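Local atomic coordinates of signal recognition 54 kDa protein (Pyrococcus furiosus, PDB entry 3DM5), a protein that belongs to the SRP54 family and joins an N-terminal helical bundle, a P-loop G domain and a separate helical signal-peptide-binding domain. Residues T13-I17 with E30-I35; E55-A60 with I78-E82; L330-Y334 with K376-M382; L10-L14 with L293-G297. All coordinates share one frame; numbering follows the deposited sequence.

How the contacts relate
Contacts 1, 2 and 4 form one cluster, whereas contact 3 stands apart in the C-terminal helical domain. Contacts 1 and 2 pair successive helices of the N-terminal bundle and lie about 11 Å apart between centres, meeting where Leu31 and Leu14 pack on Val79. Contact 4 shares Thr13 and Leu14 with contact 1, about 10 Å away between centres, and ties the same first helix to the loop after helix 286-293; Tyr80 and Leu296 link it to contact 2. Contact 3 is about 36 Å from contact 1 and 45 Å from contact 2, again between centres. None of the four includes a residue of the guanosine-5'-diphosphate pocket, whose residues fall between 109 and 276.

Contact 1 (T13-I17 with E30-I35); sequences TLKKI and ELVRDI. With SO4 (sulfate ion), chain F.
Lys16 and Glu30 meet because each side chain runs out almost fully extended. Glu30 sends CG away from its backbone N (chi1 164°) and Lys16 carries its CG beside the backbone N, and the two chains cross at about a right angle. The ammonium NZ of Lys16 then lies 3.0 Å from Glu30 OE2, which it approaches nearly along the C-O axis, giving a hydrogen-bonded salt bridge. A second, longer ion pair links Lys16 NZ to Asp34 OD2 at 3.6 Å. One lysine therefore faces two acids one helical turn apart. Asp34 has cationic partners at both oxygens, Arg37 at OD1 and, more weakly, Lys16 at OD2, which probably favours its charged form.

Thr13 works differently. Its hydroxyl is turned back toward Leu10 of its own helix (chi1 77°), so that CG2 is left to slide past Asp34, 3.5 Å from its CB. Leu31 uses both methyls: CD1 lies against Thr13, 3.7 Å from its CB, while CD2 makes an apolar contact with Ile17 CD1 at 3.8 Å. Away from this seam, Arg33 NH1 donates at 3.1 Å to O1 of a sulfate ion that probably comes from the crystallisation liquor, and Arg33 also packs on Gln226 of the second subunit.

The two helices run antiparallel, their short axes 165° apart in direction and 10.2 Å apart at closest approach. Ile17 and Leu31 continue onto Ile75 of helix 71-86, and Val32 and Ile35 turn to Thr53 of helix 46-62, so the pair is packed into the N-terminal bundle by the two helices that follow it.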
loop_
_atom_site.group_PDB
_atom_site.type_symbol
_atom_site.label_atom_id
_atom_site.label_comp_id
_atom_site.label_asym_id
_atom_site.label_seq_id
_atom_site.Cartn_x
_atom_site.Cartn_y
_atom_site.Cartn_z
ATOM N N THR A 13 -8.156 7.674 14.777
ATOM C CA THR A 13 -9.453 8.303 14.915
ATOM C C THR A 13 -9.494 8.991 16.266
ATOM O O THR A 13 -10.128 10.023 16.409
ATOM C CB THR A 13 -10.591 7.281 14.804
ATOM O OG1 THR A 13 -10.699 6.546 16.031
ATOM C CG2 THR A 13 -10.326 6.328 13.644
ATOM N N LEU A 14 -8.800 8.425 17.250
ATOM C CA LEU A 14 -8.765 9.004 18.591
ATOM C C LEU A 14 -7.842 10.220 18.636
ATOM O O LEU A 14 -8.155 11.208 19.302
ATOM C CB LEU A 14 -8.367 7.962 19.652
ATOM C CG LEU A 14 -9.416 6.885 19.946
ATOM C CD1 LEU A 14 -9.071 6.149 21.205
ATOM C CD2 LEU A 14 -10.808 7.498 20.058
ATOM N N LYS A 15 -6.715 10.143 17.928
ATOM C CA LYS A 15 -5.822 11.292 17.762
ATOM C C LYS A 15 -6.560 12.434 17.083
ATOM O O LYS A 15 -6.447 13.584 17.485
ATOM C CB LYS A 15 -4.589 10.930 16.936
ATOM C CG LYS A 15 -3.562 10.060 17.671
ATOM C CD LYS A 15 -2.637 9.371 16.672
ATOM C CE LYS A 15 -1.909 8.162 17.264
ATOM N NZ LYS A 15 -0.463 8.427 17.542
ATOM N N LYS A 16 -7.325 12.110 16.052
ATOM C CA LYS A 16 -8.059 13.130 15.336
ATOM C C LYS A 16 -8.928 13.879 16.315
ATOM O O LYS A 16 -8.975 15.106 16.303
ATOM C CB LYS A 16 -8.917 12.518 14.232
ATOM C CG LYS A 16 -8.178 12.275 12.921
ATOM C CD LYS A 16 -9.165 12.041 11.777
ATOM C CE LYS A 16 -8.446 11.921 10.440
ATOM N NZ LYS A 16 -9.411 11.795 9.305
ATOM N N ILE A 17 -9.613 13.130 17.169
ATOM C CA ILE A 17 -10.482 13.729 18.173
ATOM C C ILE A 17 -9.693 14.635 19.119
ATOM O O ILE A 17 -10.112 15.747 19.416
ATOM C CB ILE A 17 -11.245 12.655 18.968
ATOM C CG1 ILE A 17 -12.204 11.929 18.034
ATOM C CG2 ILE A 17 -11.996 13.279 20.129
ATOM C CD1 ILE A 17 -13.505 11.586 18.663
ATOM N N GLU A 30 -17.833 11.422 11.402
ATOM C CA GLU A 30 -16.578 11.043 10.755
ATOM C C GLU A 30 -15.808 9.990 11.545
ATOM O O GLU A 30 -15.164 9.098 10.974
ATOM C CB GLU A 30 -15.679 12.254 10.582
ATOM C CG GLU A 30 -14.240 11.855 10.280
ATOM C CD GLU A 30 -13.330 13.043 10.065
ATOM O OE1 GLU A 30 -13.790 14.193 10.246
ATOM O OE2 GLU A 30 -12.150 12.821 9.718
ATOM N N LEU A 31 -15.840 10.139 12.863
ATOM C CA LEU A 31 -15.241 9.175 13.757
ATOM C C LEU A 31 -15.897 7.817 13.523
ATOM O O LEU A 31 -15.214 6.812 13.293
ATOM C CB LEU A 31 -15.459 9.605 15.206
ATOM C CG LEU A 31 -15.195 8.528 16.264
ATOM C CD1 LEU A 31 -13.688 8.309 16.492
ATOM C CD2 LEU A 31 -15.906 8.898 17.555
ATOM N N VAL A 32 -17.225 7.794 13.581
ATOM C CA VAL A 32 -17.958 6.546 13.424
ATOM C C VAL A 32 -17.610 5.881 12.092
ATOM O O VAL A 32 -17.402 4.665 12.019
ATOM C CB VAL A 32 -19.481 6.756 13.548
ATOM C CG1 VAL A 32 -20.238 5.640 12.833
ATOM C CG2 VAL A 32 -19.875 6.847 15.017
ATOM N N ARG A 33 -17.519 6.686 11.041
ATOM C CA ARG A 33 -17.205 6.149 9.730
ATOM C C ARG A 33 -15.747 5.709 9.627
ATOM O O ARG A 33 -15.434 4.718 8.966
ATOM C CB ARG A 33 -17.559 7.165 8.651
ATOM C CG ARG A 33 -19.055 7.386 8.529
ATOM C CD ARG A 33 -19.373 8.622 7.721
ATOM N NE ARG A 33 -20.806 8.754 7.470
ATOM C CZ ARG A 33 -21.388 9.905 7.142
ATOM N NH1 ARG A 33 -20.653 11.006 7.055
ATOM N NH2 ARG A 33 -22.695 9.962 6.911
ATOM N N ASP A 34 -14.852 6.439 10.283
ATOM C CA ASP A 34 -13.469 5.994 10.352
ATOM C C ASP A 34 -13.384 4.614 11.008
ATOM O O ASP A 34 -12.620 3.770 10.562
ATOM C CB ASP A 34 -12.576 7.006 11.078
ATOM C CG ASP A 34 -12.032 8.089 10.144
ATOM O OD1 ASP A 34 -12.322 8.038 8.924
ATOM O OD2 ASP A 34 -11.308 8.988 10.632
ATOM N N ILE A 35 -14.189 4.379 12.043
ATOM C CA ILE A 35 -14.174 3.106 12.756
ATOM C C ILE A 35 -14.826 1.973 11.961
ATOM O O ILE A 35 -14.324 0.852 11.942
ATOM C CB ILE A 35 -14.842 3.213 14.140
ATOM C CG1 ILE A 35 -14.144 4.281 14.993
ATOM C CG2 ILE A 35 -14.819 1.854 14.858
ATOM C CD1 ILE A 35 -14.946 4.691 16.228
HETATM S S SO4 F . -23.546 13.631 6.566
HETATM O O1 SO4 F . -22.110 13.692 6.847
HETATM O O2 SO4 F . -24.059 14.996 6.586
HETATM O O3 SO4 F . -23.806 13.034 5.263
HETATM O O4 SO4 F . -24.259 12.810 7.541
#

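Contact 2 (E55-A60 with I78-E82); sequences EIQRRA and IVYEE
Arg59 NH1 makes the shortest polar bond between the helices, donating to Glu82 OE2 at 3.0 Å. The oxygen lies close to the guanidinium plane and uses its anti lone pair, the one turned away from OE1, while the two flat groups stand nearly perpendicular to each other. The other terminal nitrogen, Arg59 NH2, reaches Glu81 OE2 at 3.3 Å; this oxygen also sits in the guanidinium plane, but it is met from above its own carboxylate plane. Glu81 is shared further, since Lys77 pairs with OE2 and Lys85 with OE1, and Glu63 takes Arg59 NE.

A bend at chi3 (53°) swings the guanidinium across Ile78, whose CG2 lies 3.9 Å above one face, offset toward the rim. The aliphatic root of the arginine packs on the same methyl, with Arg59 CB 3.8 Å from Ile78 CG2.

Both helices belong to the N-terminal helical bundle of SRP54-type proteins; here the charged pairs lie along one side of the seam and the aliphatic residues along the other. The short helix axes point 144° apart and approach to 10.0 Å. On the inner side Ile56 CG2 meets Val79 CG2 at 4.1 Å, and Ala60 and Val79 extend the apolar layer to Ile28 and Leu31 of helix 25-41.

Glu82 also has an acid close by: Glu55 OE1 is 3.8 Å from Glu82 OE2, a like-charged approach that Arg59 probably offsets. The aliphatic part of Glu82 is covered as well, its CB lying 3.7 Å from Ile56 CG1.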
loop_
_atom_site.group_PDB
_atom_site.type_symbol
_atom_site.label_atom_id
_atom_site.label_comp_id
_atom_site.label_asym_id
_atom_site.label_seq_id
_atom_site.Cartn_x
_atom_site.Cartn_y
_atom_site.Cartn_z
ATOM N N GLU A 55 -24.041 2.450 18.629
ATOM C CA GLU A 55 -23.984 2.694 20.065
ATOM C C GLU A 55 -22.987 3.812 20.372
ATOM O O GLU A 55 -23.242 4.688 21.208
ATOM C CB GLU A 55 -23.595 1.415 20.810
ATOM C CG GLU A 55 -23.267 1.623 22.278
ATOM C CD GLU A 55 -24.478 2.022 23.118
ATOM O OE1 GLU A 55 -24.302 2.266 24.336
ATOM O OE2 GLU A 55 -25.602 2.090 22.566
ATOM N N ILE A 56 -21.849 3.777 19.690
ATOM C CA ILE A 56 -20.835 4.808 19.870
ATOM C C ILE A 56 -21.365 6.160 19.427
ATOM O O ILE A 56 -21.201 7.143 20.136
ATOM C CB ILE A 56 -19.522 4.499 19.120
ATOM C CG1 ILE A 56 -18.884 3.222 19.668
ATOM C CG2 ILE A 56 -18.546 5.670 19.247
ATOM C CD1 ILE A 56 -17.495 2.949 19.102
ATOM N N GLN A 57 -22.003 6.196 18.261
ATOM C CA GLN A 57 -22.602 7.427 17.753
ATOM C C GLN A 57 -23.605 7.999 18.743
ATOM O O GLN A 57 -23.573 9.198 19.051
ATOM C CB GLN A 57 -23.318 7.168 16.434
ATOM C CG GLN A 57 -23.526 8.413 15.582
ATOM C CD GLN A 57 -24.106 8.066 14.227
ATOM O OE1 GLN A 57 -25.175 7.464 14.137
ATOM N NE2 GLN A 57 -23.397 8.430 13.163
ATOM N N ARG A 58 -24.490 7.125 19.220
ATOM C CA ARG A 58 -25.550 7.479 20.146
ATOM C C ARG A 58 -24.991 8.046 21.450
ATOM O O ARG A 58 -25.303 9.177 21.821
ATOM C CB ARG A 58 -26.428 6.255 20.398
ATOM C CG ARG A 58 -27.464 6.380 21.499
ATOM C CD ARG A 58 -27.994 4.996 21.866
ATOM N NE ARG A 58 -28.377 4.889 23.273
ATOM C CZ ARG A 58 -27.541 5.040 24.299
ATOM N NH1 ARG A 58 -26.264 5.334 24.087
ATOM N NH2 ARG A 58 -27.987 4.915 25.544
ATOM N N ARG A 59 -24.149 7.279 22.133
ATOM C CA ARG A 59 -23.537 7.757 23.372
ATOM C C ARG A 59 -22.801 9.094 23.208
ATOM O O ARG A 59 -22.836 9.934 24.095
ATOM C CB ARG A 59 -22.587 6.704 23.964
ATOM C CG ARG A 59 -23.258 5.408 24.390
ATOM C CD ARG A 59 -22.323 4.537 25.223
ATOM N NE ARG A 59 -21.772 5.275 26.357
ATOM C CZ ARG A 59 -20.711 4.891 27.061
ATOM N NH1 ARG A 59 -20.069 3.778 26.749
ATOM N NH2 ARG A 59 -20.284 5.628 28.075
ATOM N N ALA A 60 -22.122 9.289 22.086
ATOM C CA ALA A 60 -21.375 10.527 21.872
ATOM C C ALA A 60 -22.322 11.703 21.718
ATOM O O ALA A 60 -22.191 12.705 22.419
ATOM C CB ALA A 60 -20.466 10.417 20.647
ATOM N N ILE A 78 -15.772 6.910 25.672
ATOM C CA ILE A 78 -16.832 6.120 25.054
ATOM C C ILE A 78 -16.289 5.060 24.075
ATOM O O ILE A 78 -16.626 3.881 24.170
ATOM C CB ILE A 78 -17.823 7.027 24.308
ATOM C CG1 ILE A 78 -18.491 7.995 25.295
ATOM C CG2 ILE A 78 -18.844 6.179 23.584
ATOM C CD1 ILE A 78 -19.413 9.023 24.645
ATOM N N VAL A 79 -15.448 5.488 23.139
ATOM C CA VAL A 79 -14.804 4.577 22.207
ATOM C C VAL A 79 -14.032 3.460 22.926
ATOM O O VAL A 79 -14.156 2.300 22.566
ATOM C CB VAL A 79 -13.854 5.342 21.247
ATOM C CG1 VAL A 79 -12.981 4.396 20.422
ATOM C CG2 VAL A 79 -14.636 6.216 20.335
ATOM N N TYR A 80 -13.220 3.802 23.921
ATOM C CA TYR A 80 -12.406 2.802 24.602
ATOM C C TYR A 80 -13.275 1.755 25.261
ATOM O O TYR A 80 -12.945 0.570 25.260
ATOM C CB TYR A 80 -11.548 3.452 25.663
ATOM C CG TYR A 80 -10.913 2.480 26.622
ATOM C CD1 TYR A 80 -11.242 2.479 27.971
ATOM C CD2 TYR A 80 -9.963 1.583 26.191
ATOM C CE1 TYR A 80 -10.630 1.599 28.860
ATOM C CE2 TYR A 80 -9.348 0.702 27.072
ATOM C CZ TYR A 80 -9.684 0.710 28.400
ATOM O OH TYR A 80 -9.069 -0.185 29.255
ATOM N N GLU A 81 -14.388 2.216 25.820
ATOM C CA GLU A 81 -15.272 1.392 26.631
ATOM C C GLU A 81 -16.141 0.489 25.764
ATOM O O GLU A 81 -16.345 -0.691 26.070
ATOM C CB GLU A 81 -16.119 2.294 27.534
ATOM C CG GLU A 81 -17.364 1.653 28.123
ATOM C CD GLU A 81 -18.160 2.634 28.971
ATOM O OE1 GLU A 81 -19.198 2.217 29.540
ATOM O OE2 GLU A 81 -17.744 3.819 29.064
ATOM N N GLU A 82 -16.639 1.045 24.671
ATOM C CA GLU A 82 -17.392 0.266 23.703
ATOM C C GLU A 82 -16.550 -0.848 23.055
ATOM O O GLU A 82 -17.000 -2.000 22.971
ATOM C CB GLU A 82 -18.023 1.181 22.654
ATOM C CG GLU A 82 -19.200 1.951 23.196
ATOM C CD GLU A 82 -20.190 1.051 23.922
ATOM O OE1 GLU A 82 -20.501 -0.053 23.410
ATOM O OE2 GLU A 82 -20.657 1.454 25.009
#

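Contact 3 (L330-Y334 with K376-M382); sequences LKDMY and KVIMDSM
The ring of Tyr334 meets the carboxylate of Asp380 at its edge, OD1 lying in the ring plane and the two planes tilted 31° apart. The phenol OH donates to the syn lone pair of Asp380 OD1 at 3.3 Å. Asp380 OD2 likewise uses its syn side, to accept Lys376 NZ at 2.8 Å in a salt bridge from the last turn of the helix to the first residue beyond it. The carboxylate is thus held at both oxygens, and its rotation is probably fixed. A bend at the last torsion of the lysine (chi4 -62°) brings NZ round to the acid, while its CG and CE pass the phenol oxygen.

Met379 comes at the ring obliquely, its SD 4.7 Å from the centroid of the Tyr334 ring and 67° off the normal, an oblique Met-aromatic contact. Met333 CE and Leu330 CD2 pack on the same sulfur, at 3.8 and 3.9 Å. Met382, set by a type I turn that begins at Met379, adds its SD 4.1 Å from Leu330 CD2. Leu330 and Met333 then reach Leu415 of helix 409-427.

Methionine, leucine and tyrosine thereby pack the start of helix 330-341 against the end of helix 369-379, a composition in keeping with the methionine-rich, all-helical C-terminal domain of SRP54 proteins.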
loop_
_atom_site.group_PDB
_atom_site.type_symbol
_atom_site.label_atom_id
_atom_site.label_comp_id
_atom_site.label_asym_id
_atom_site.label_seq_id
_atom_site.Cartn_x
_atom_site.Cartn_y
_atom_site.Cartn_z
ATOM N N LEU A 330 17.210 36.245 11.276
ATOM C CA LEU A 330 15.823 36.458 11.658
ATOM C C LEU A 330 15.050 35.157 11.611
ATOM O O LEU A 330 14.035 35.005 12.285
ATOM C CB LEU A 330 15.178 37.490 10.738
ATOM C CG LEU A 330 15.283 38.927 11.241
ATOM C CD1 LEU A 330 15.585 39.870 10.096
ATOM C CD2 LEU A 330 13.994 39.304 11.936
ATOM N N LYS A 331 15.539 34.222 10.806
ATOM C CA LYS A 331 14.933 32.904 10.719
ATOM C C LYS A 331 15.261 32.125 11.989
ATOM O O LYS A 331 14.386 31.518 12.603
ATOM C CB LYS A 331 15.455 32.161 9.492
ATOM C CG LYS A 331 14.386 31.413 8.713
ATOM C CD LYS A 331 13.963 32.162 7.454
ATOM C CE LYS A 331 14.749 31.689 6.237
ATOM N NZ LYS A 331 14.142 30.483 5.608
ATOM N N ASP A 332 16.533 32.155 12.380
ATOM C CA ASP A 332 16.976 31.559 13.639
ATOM C C ASP A 332 16.196 32.077 14.861
ATOM O O ASP A 332 15.836 31.299 15.745
ATOM C CB ASP A 332 18.467 31.799 13.832
ATOM C CG ASP A 332 19.312 31.048 12.825
ATOM O OD1 ASP A 332 20.289 31.628 12.299
ATOM O OD2 ASP A 332 19.000 29.870 12.556
ATOM N N MET A 333 15.942 33.384 14.907
ATOM C CA MET A 333 15.162 33.991 15.983
ATOM C C MET A 333 13.683 33.594 15.900
ATOM O O MET A 333 13.097 33.126 16.879
ATOM C CB MET A 333 15.304 35.514 15.957
ATOM C CG MET A 333 14.683 36.217 17.159
ATOM S SD MET A 333 14.271 37.954 16.868
ATOM C CE MET A 333 12.807 37.790 15.853
ATOM N N TYR A 334 13.091 33.796 14.725
ATOM C CA TYR A 334 11.734 33.335 14.418
ATOM C C TYR A 334 11.470 31.976 15.036
ATOM O O TYR A 334 10.389 31.730 15.559
ATOM C CB TYR A 334 11.559 33.238 12.897
ATOM C CG TYR A 334 10.141 33.009 12.400
ATOM C CD1 TYR A 334 9.537 33.910 11.527
ATOM C CD2 TYR A 334 9.417 31.884 12.777
ATOM C CE1 TYR A 334 8.250 33.707 11.053
ATOM C CE2 TYR A 334 8.124 31.674 12.307
ATOM C CZ TYR A 334 7.549 32.591 11.445
ATOM O OH TYR A 334 6.270 32.392 10.975
ATOM N N LYS A 376 5.773 37.462 14.710
ATOM C CA LYS A 376 5.623 36.548 13.592
ATOM C C LYS A 376 4.981 37.286 12.428
ATOM O O LYS A 376 5.491 37.263 11.316
ATOM C CB LYS A 376 4.771 35.344 13.983
ATOM C CG LYS A 376 4.495 34.405 12.826
ATOM C CD LYS A 376 3.646 33.220 13.254
ATOM C CE LYS A 376 3.378 32.279 12.081
ATOM N NZ LYS A 376 2.621 32.935 10.973
ATOM N N VAL A 377 3.861 37.950 12.698
ATOM C CA VAL A 377 3.145 38.701 11.672
ATOM C C VAL A 377 4.068 39.647 10.887
ATOM O O VAL A 377 3.926 39.811 9.675
ATOM C CB VAL A 377 1.970 39.492 12.275
ATOM C CG1 VAL A 377 1.302 40.339 11.219
ATOM C CG2 VAL A 377 0.971 38.542 12.891
ATOM N N ILE A 378 5.021 40.256 11.583
ATOM C CA ILE A 378 5.936 41.187 10.949
ATOM C C ILE A 378 6.902 40.458 10.018
ATOM O O ILE A 378 7.107 40.869 8.877
ATOM C CB ILE A 378 6.728 42.021 11.992
ATOM C CG1 ILE A 378 5.794 42.963 12.757
ATOM C CG2 ILE A 378 7.844 42.827 11.321
ATOM C CD1 ILE A 378 6.512 43.895 13.704
ATOM N N MET A 379 7.489 39.372 10.509
ATOM C CA MET A 379 8.440 38.596 9.723
ATOM C C MET A 379 7.793 37.953 8.490
ATOM O O MET A 379 8.448 37.754 7.479
ATOM C CB MET A 379 9.126 37.543 10.599
ATOM C CG MET A 379 10.176 38.128 11.523
ATOM S SD MET A 379 11.003 36.935 12.596
ATOM C CE MET A 379 9.612 36.346 13.561
ATOM N N ASP A 380 6.505 37.639 8.578
ATOM C CA ASP A 380 5.762 37.101 7.447
ATOM C C ASP A 380 5.587 38.152 6.364
ATOM O O ASP A 380 5.017 37.886 5.300
ATOM C CB ASP A 380 4.382 36.624 7.888
ATOM C CG ASP A 380 4.441 35.393 8.777
ATOM O OD1 ASP A 380 5.544 34.835 8.957
ATOM O OD2 ASP A 380 3.376 34.989 9.294
ATOM N N SER A 381 6.052 39.359 6.648
ATOM C CA SER A 381 5.985 40.424 5.671
ATOM C C SER A 381 7.387 40.767 5.190
ATOM O O SER A 381 7.584 41.658 4.358
ATOM C CB SER A 381 5.302 41.654 6.249
ATOM O OG SER A 381 5.283 42.682 5.279
ATOM N N MET A 382 8.362 40.050 5.728
ATOM C CA MET A 382 9.725 40.210 5.274
ATOM C C MET A 382 10.006 39.209 4.148
ATOM O O MET A 382 9.318 38.185 4.010
ATOM C CB MET A 382 10.709 40.032 6.433
ATOM C CG MET A 382 10.493 40.992 7.613
ATOM S SD MET A 382 11.806 40.883 8.855
ATOM C CE MET A 382 11.433 42.321 9.841
#

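Contact 4 (L10-L14 with L293-G297); sequences LANTL and LLGLG
Leu294 inserts its isobutyl group between Leu10 and Leu14, two residues one turn apart on the first helix. Its CD2 packs against Leu10 CB, and its CD1 faces Leu14 CD1 at 4.0 Å. Beside it Leu10 CD1 meets Leu293 CD2 at 3.7 Å. Ala11 CB faces the carbonyl of Leu294 where the backbones are nearest, the CA atoms of Ala11 and Leu294 lying 4.4 Å apart.

Behind this layer, Thr13 OG1 bonds back to the carbonyl one turn earlier, Leu10 O, at 2.9 Å within the continuing helix; it lies in the carbonyl plane, on a lone pair. Across the contact, Gly295 leaves the helix with positive phi (75°) in a Schellman motif, and the chain turns away past Ala11. Further out, Leu83 of helix 71-86 touches Leu294 and Ile35 of helix 25-41 touches Leu10, while Glu312 of the third subunit accepts a hydrogen bond from Gly297 N.

Helix 5-19 of the N-terminal bundle is thus joined through apolar side chains to the helix end that follows the G-domain sheet, an interface characteristic of the paired N and G domains of SRP54-type proteins.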
loop_
_atom_site.group_PDB
_atom_site.type_symbol
_atom_site.label_atom_id
_atom_site.label_comp_id
_atom_site.label_asym_id
_atom_site.label_seq_id
_atom_site.Cartn_x
_atom_site.Cartn_y
_atom_site.Cartn_z
ATOM N N LEU A 10 -7.358 2.588 14.363
ATOM C CA LEU A 10 -8.214 2.972 15.480
ATOM C C LEU A 10 -7.609 4.142 16.280
ATOM O O LEU A 10 -8.261 5.156 16.531
ATOM C CB LEU A 10 -8.535 1.760 16.350
ATOM C CG LEU A 10 -9.423 0.746 15.618
ATOM C CD1 LEU A 10 -9.283 -0.640 16.231
ATOM C CD2 LEU A 10 -10.905 1.190 15.540
ATOM N N ALA A 11 -6.345 4.011 16.647
ATOM C CA ALA A 11 -5.642 5.076 17.349
ATOM C C ALA A 11 -5.733 6.434 16.639
ATOM O O ALA A 11 -5.782 7.478 17.288
ATOM C CB ALA A 11 -4.194 4.679 17.550
ATOM N N ASN A 12 -5.749 6.423 15.308
ATOM C CA ASN A 12 -5.752 7.669 14.551
ATOM C C ASN A 12 -7.069 8.416 14.638
ATOM O O ASN A 12 -7.107 9.645 14.587
ATOM C CB ASN A 12 -5.367 7.430 13.093
ATOM C CG ASN A 12 -3.884 7.172 12.927
ATOM O OD1 ASN A 12 -3.085 7.441 13.831
ATOM N ND2 ASN A 12 -3.506 6.638 11.776
ATOM N N THR A 13 -8.156 7.674 14.777
ATOM C CA THR A 13 -9.453 8.303 14.915
ATOM C C THR A 13 -9.494 8.991 16.266
ATOM O O THR A 13 -10.128 10.023 16.409
ATOM C CB THR A 13 -10.591 7.281 14.804
ATOM O OG1 THR A 13 -10.699 6.546 16.031
ATOM C CG2 THR A 13 -10.326 6.328 13.644
ATOM N N LEU A 14 -8.800 8.425 17.250
ATOM C CA LEU A 14 -8.765 9.004 18.591
ATOM C C LEU A 14 -7.842 10.220 18.636
ATOM O O LEU A 14 -8.155 11.208 19.302
ATOM C CB LEU A 14 -8.367 7.962 19.652
ATOM C CG LEU A 14 -9.416 6.885 19.946
ATOM C CD1 LEU A 14 -9.071 6.149 21.205
ATOM C CD2 LEU A 14 -10.808 7.498 20.058
ATOM N N LEU A 293 -4.098 -1.687 21.702
ATOM C CA LEU A 293 -4.672 -1.480 20.390
ATOM C C LEU A 293 -4.796 0.016 20.095
ATOM O O LEU A 293 -4.199 0.496 19.132
ATOM C CB LEU A 293 -6.028 -2.192 20.262
ATOM C CG LEU A 293 -6.625 -2.325 18.856
ATOM C CD1 LEU A 293 -5.761 -3.206 17.965
ATOM C CD2 LEU A 293 -8.042 -2.880 18.936
ATOM N N LEU A 294 -5.531 0.751 20.936
ATOM C CA LEU A 294 -5.815 2.174 20.683
ATOM C C LEU A 294 -4.661 3.150 20.978
ATOM O O LEU A 294 -4.792 4.357 20.793
ATOM C CB LEU A 294 -7.053 2.613 21.452
ATOM C CG LEU A 294 -8.300 1.804 21.118
ATOM C CD1 LEU A 294 -9.415 2.234 22.011
ATOM C CD2 LEU A 294 -8.669 2.011 19.675
ATOM N N GLY A 295 -3.536 2.624 21.437
ATOM C CA GLY A 295 -2.372 3.448 21.684
ATOM C C GLY A 295 -2.468 4.308 22.931
ATOM O O GLY A 295 -1.789 5.331 23.036
ATOM N N LEU A 296 -3.304 3.878 23.873
ATOM C CA LEU A 296 -3.553 4.609 25.105
ATOM C C LEU A 296 -2.421 4.429 26.086
ATOM O O LEU A 296 -1.762 3.389 26.097
ATOM C CB LEU A 296 -4.850 4.130 25.754
ATOM C CG LEU A 296 -6.064 4.331 24.855
ATOM C CD1 LEU A 296 -7.355 3.874 25.498
ATOM C CD2 LEU A 296 -6.135 5.781 24.481
ATOM N N GLY A 297 -2.202 5.455 26.907
ATOM C CA GLY A 297 -1.245 5.389 27.995
ATOM C C GLY A 297 0.187 5.222 27.540
ATOM O O GLY A 297 1.020 4.662 28.261
#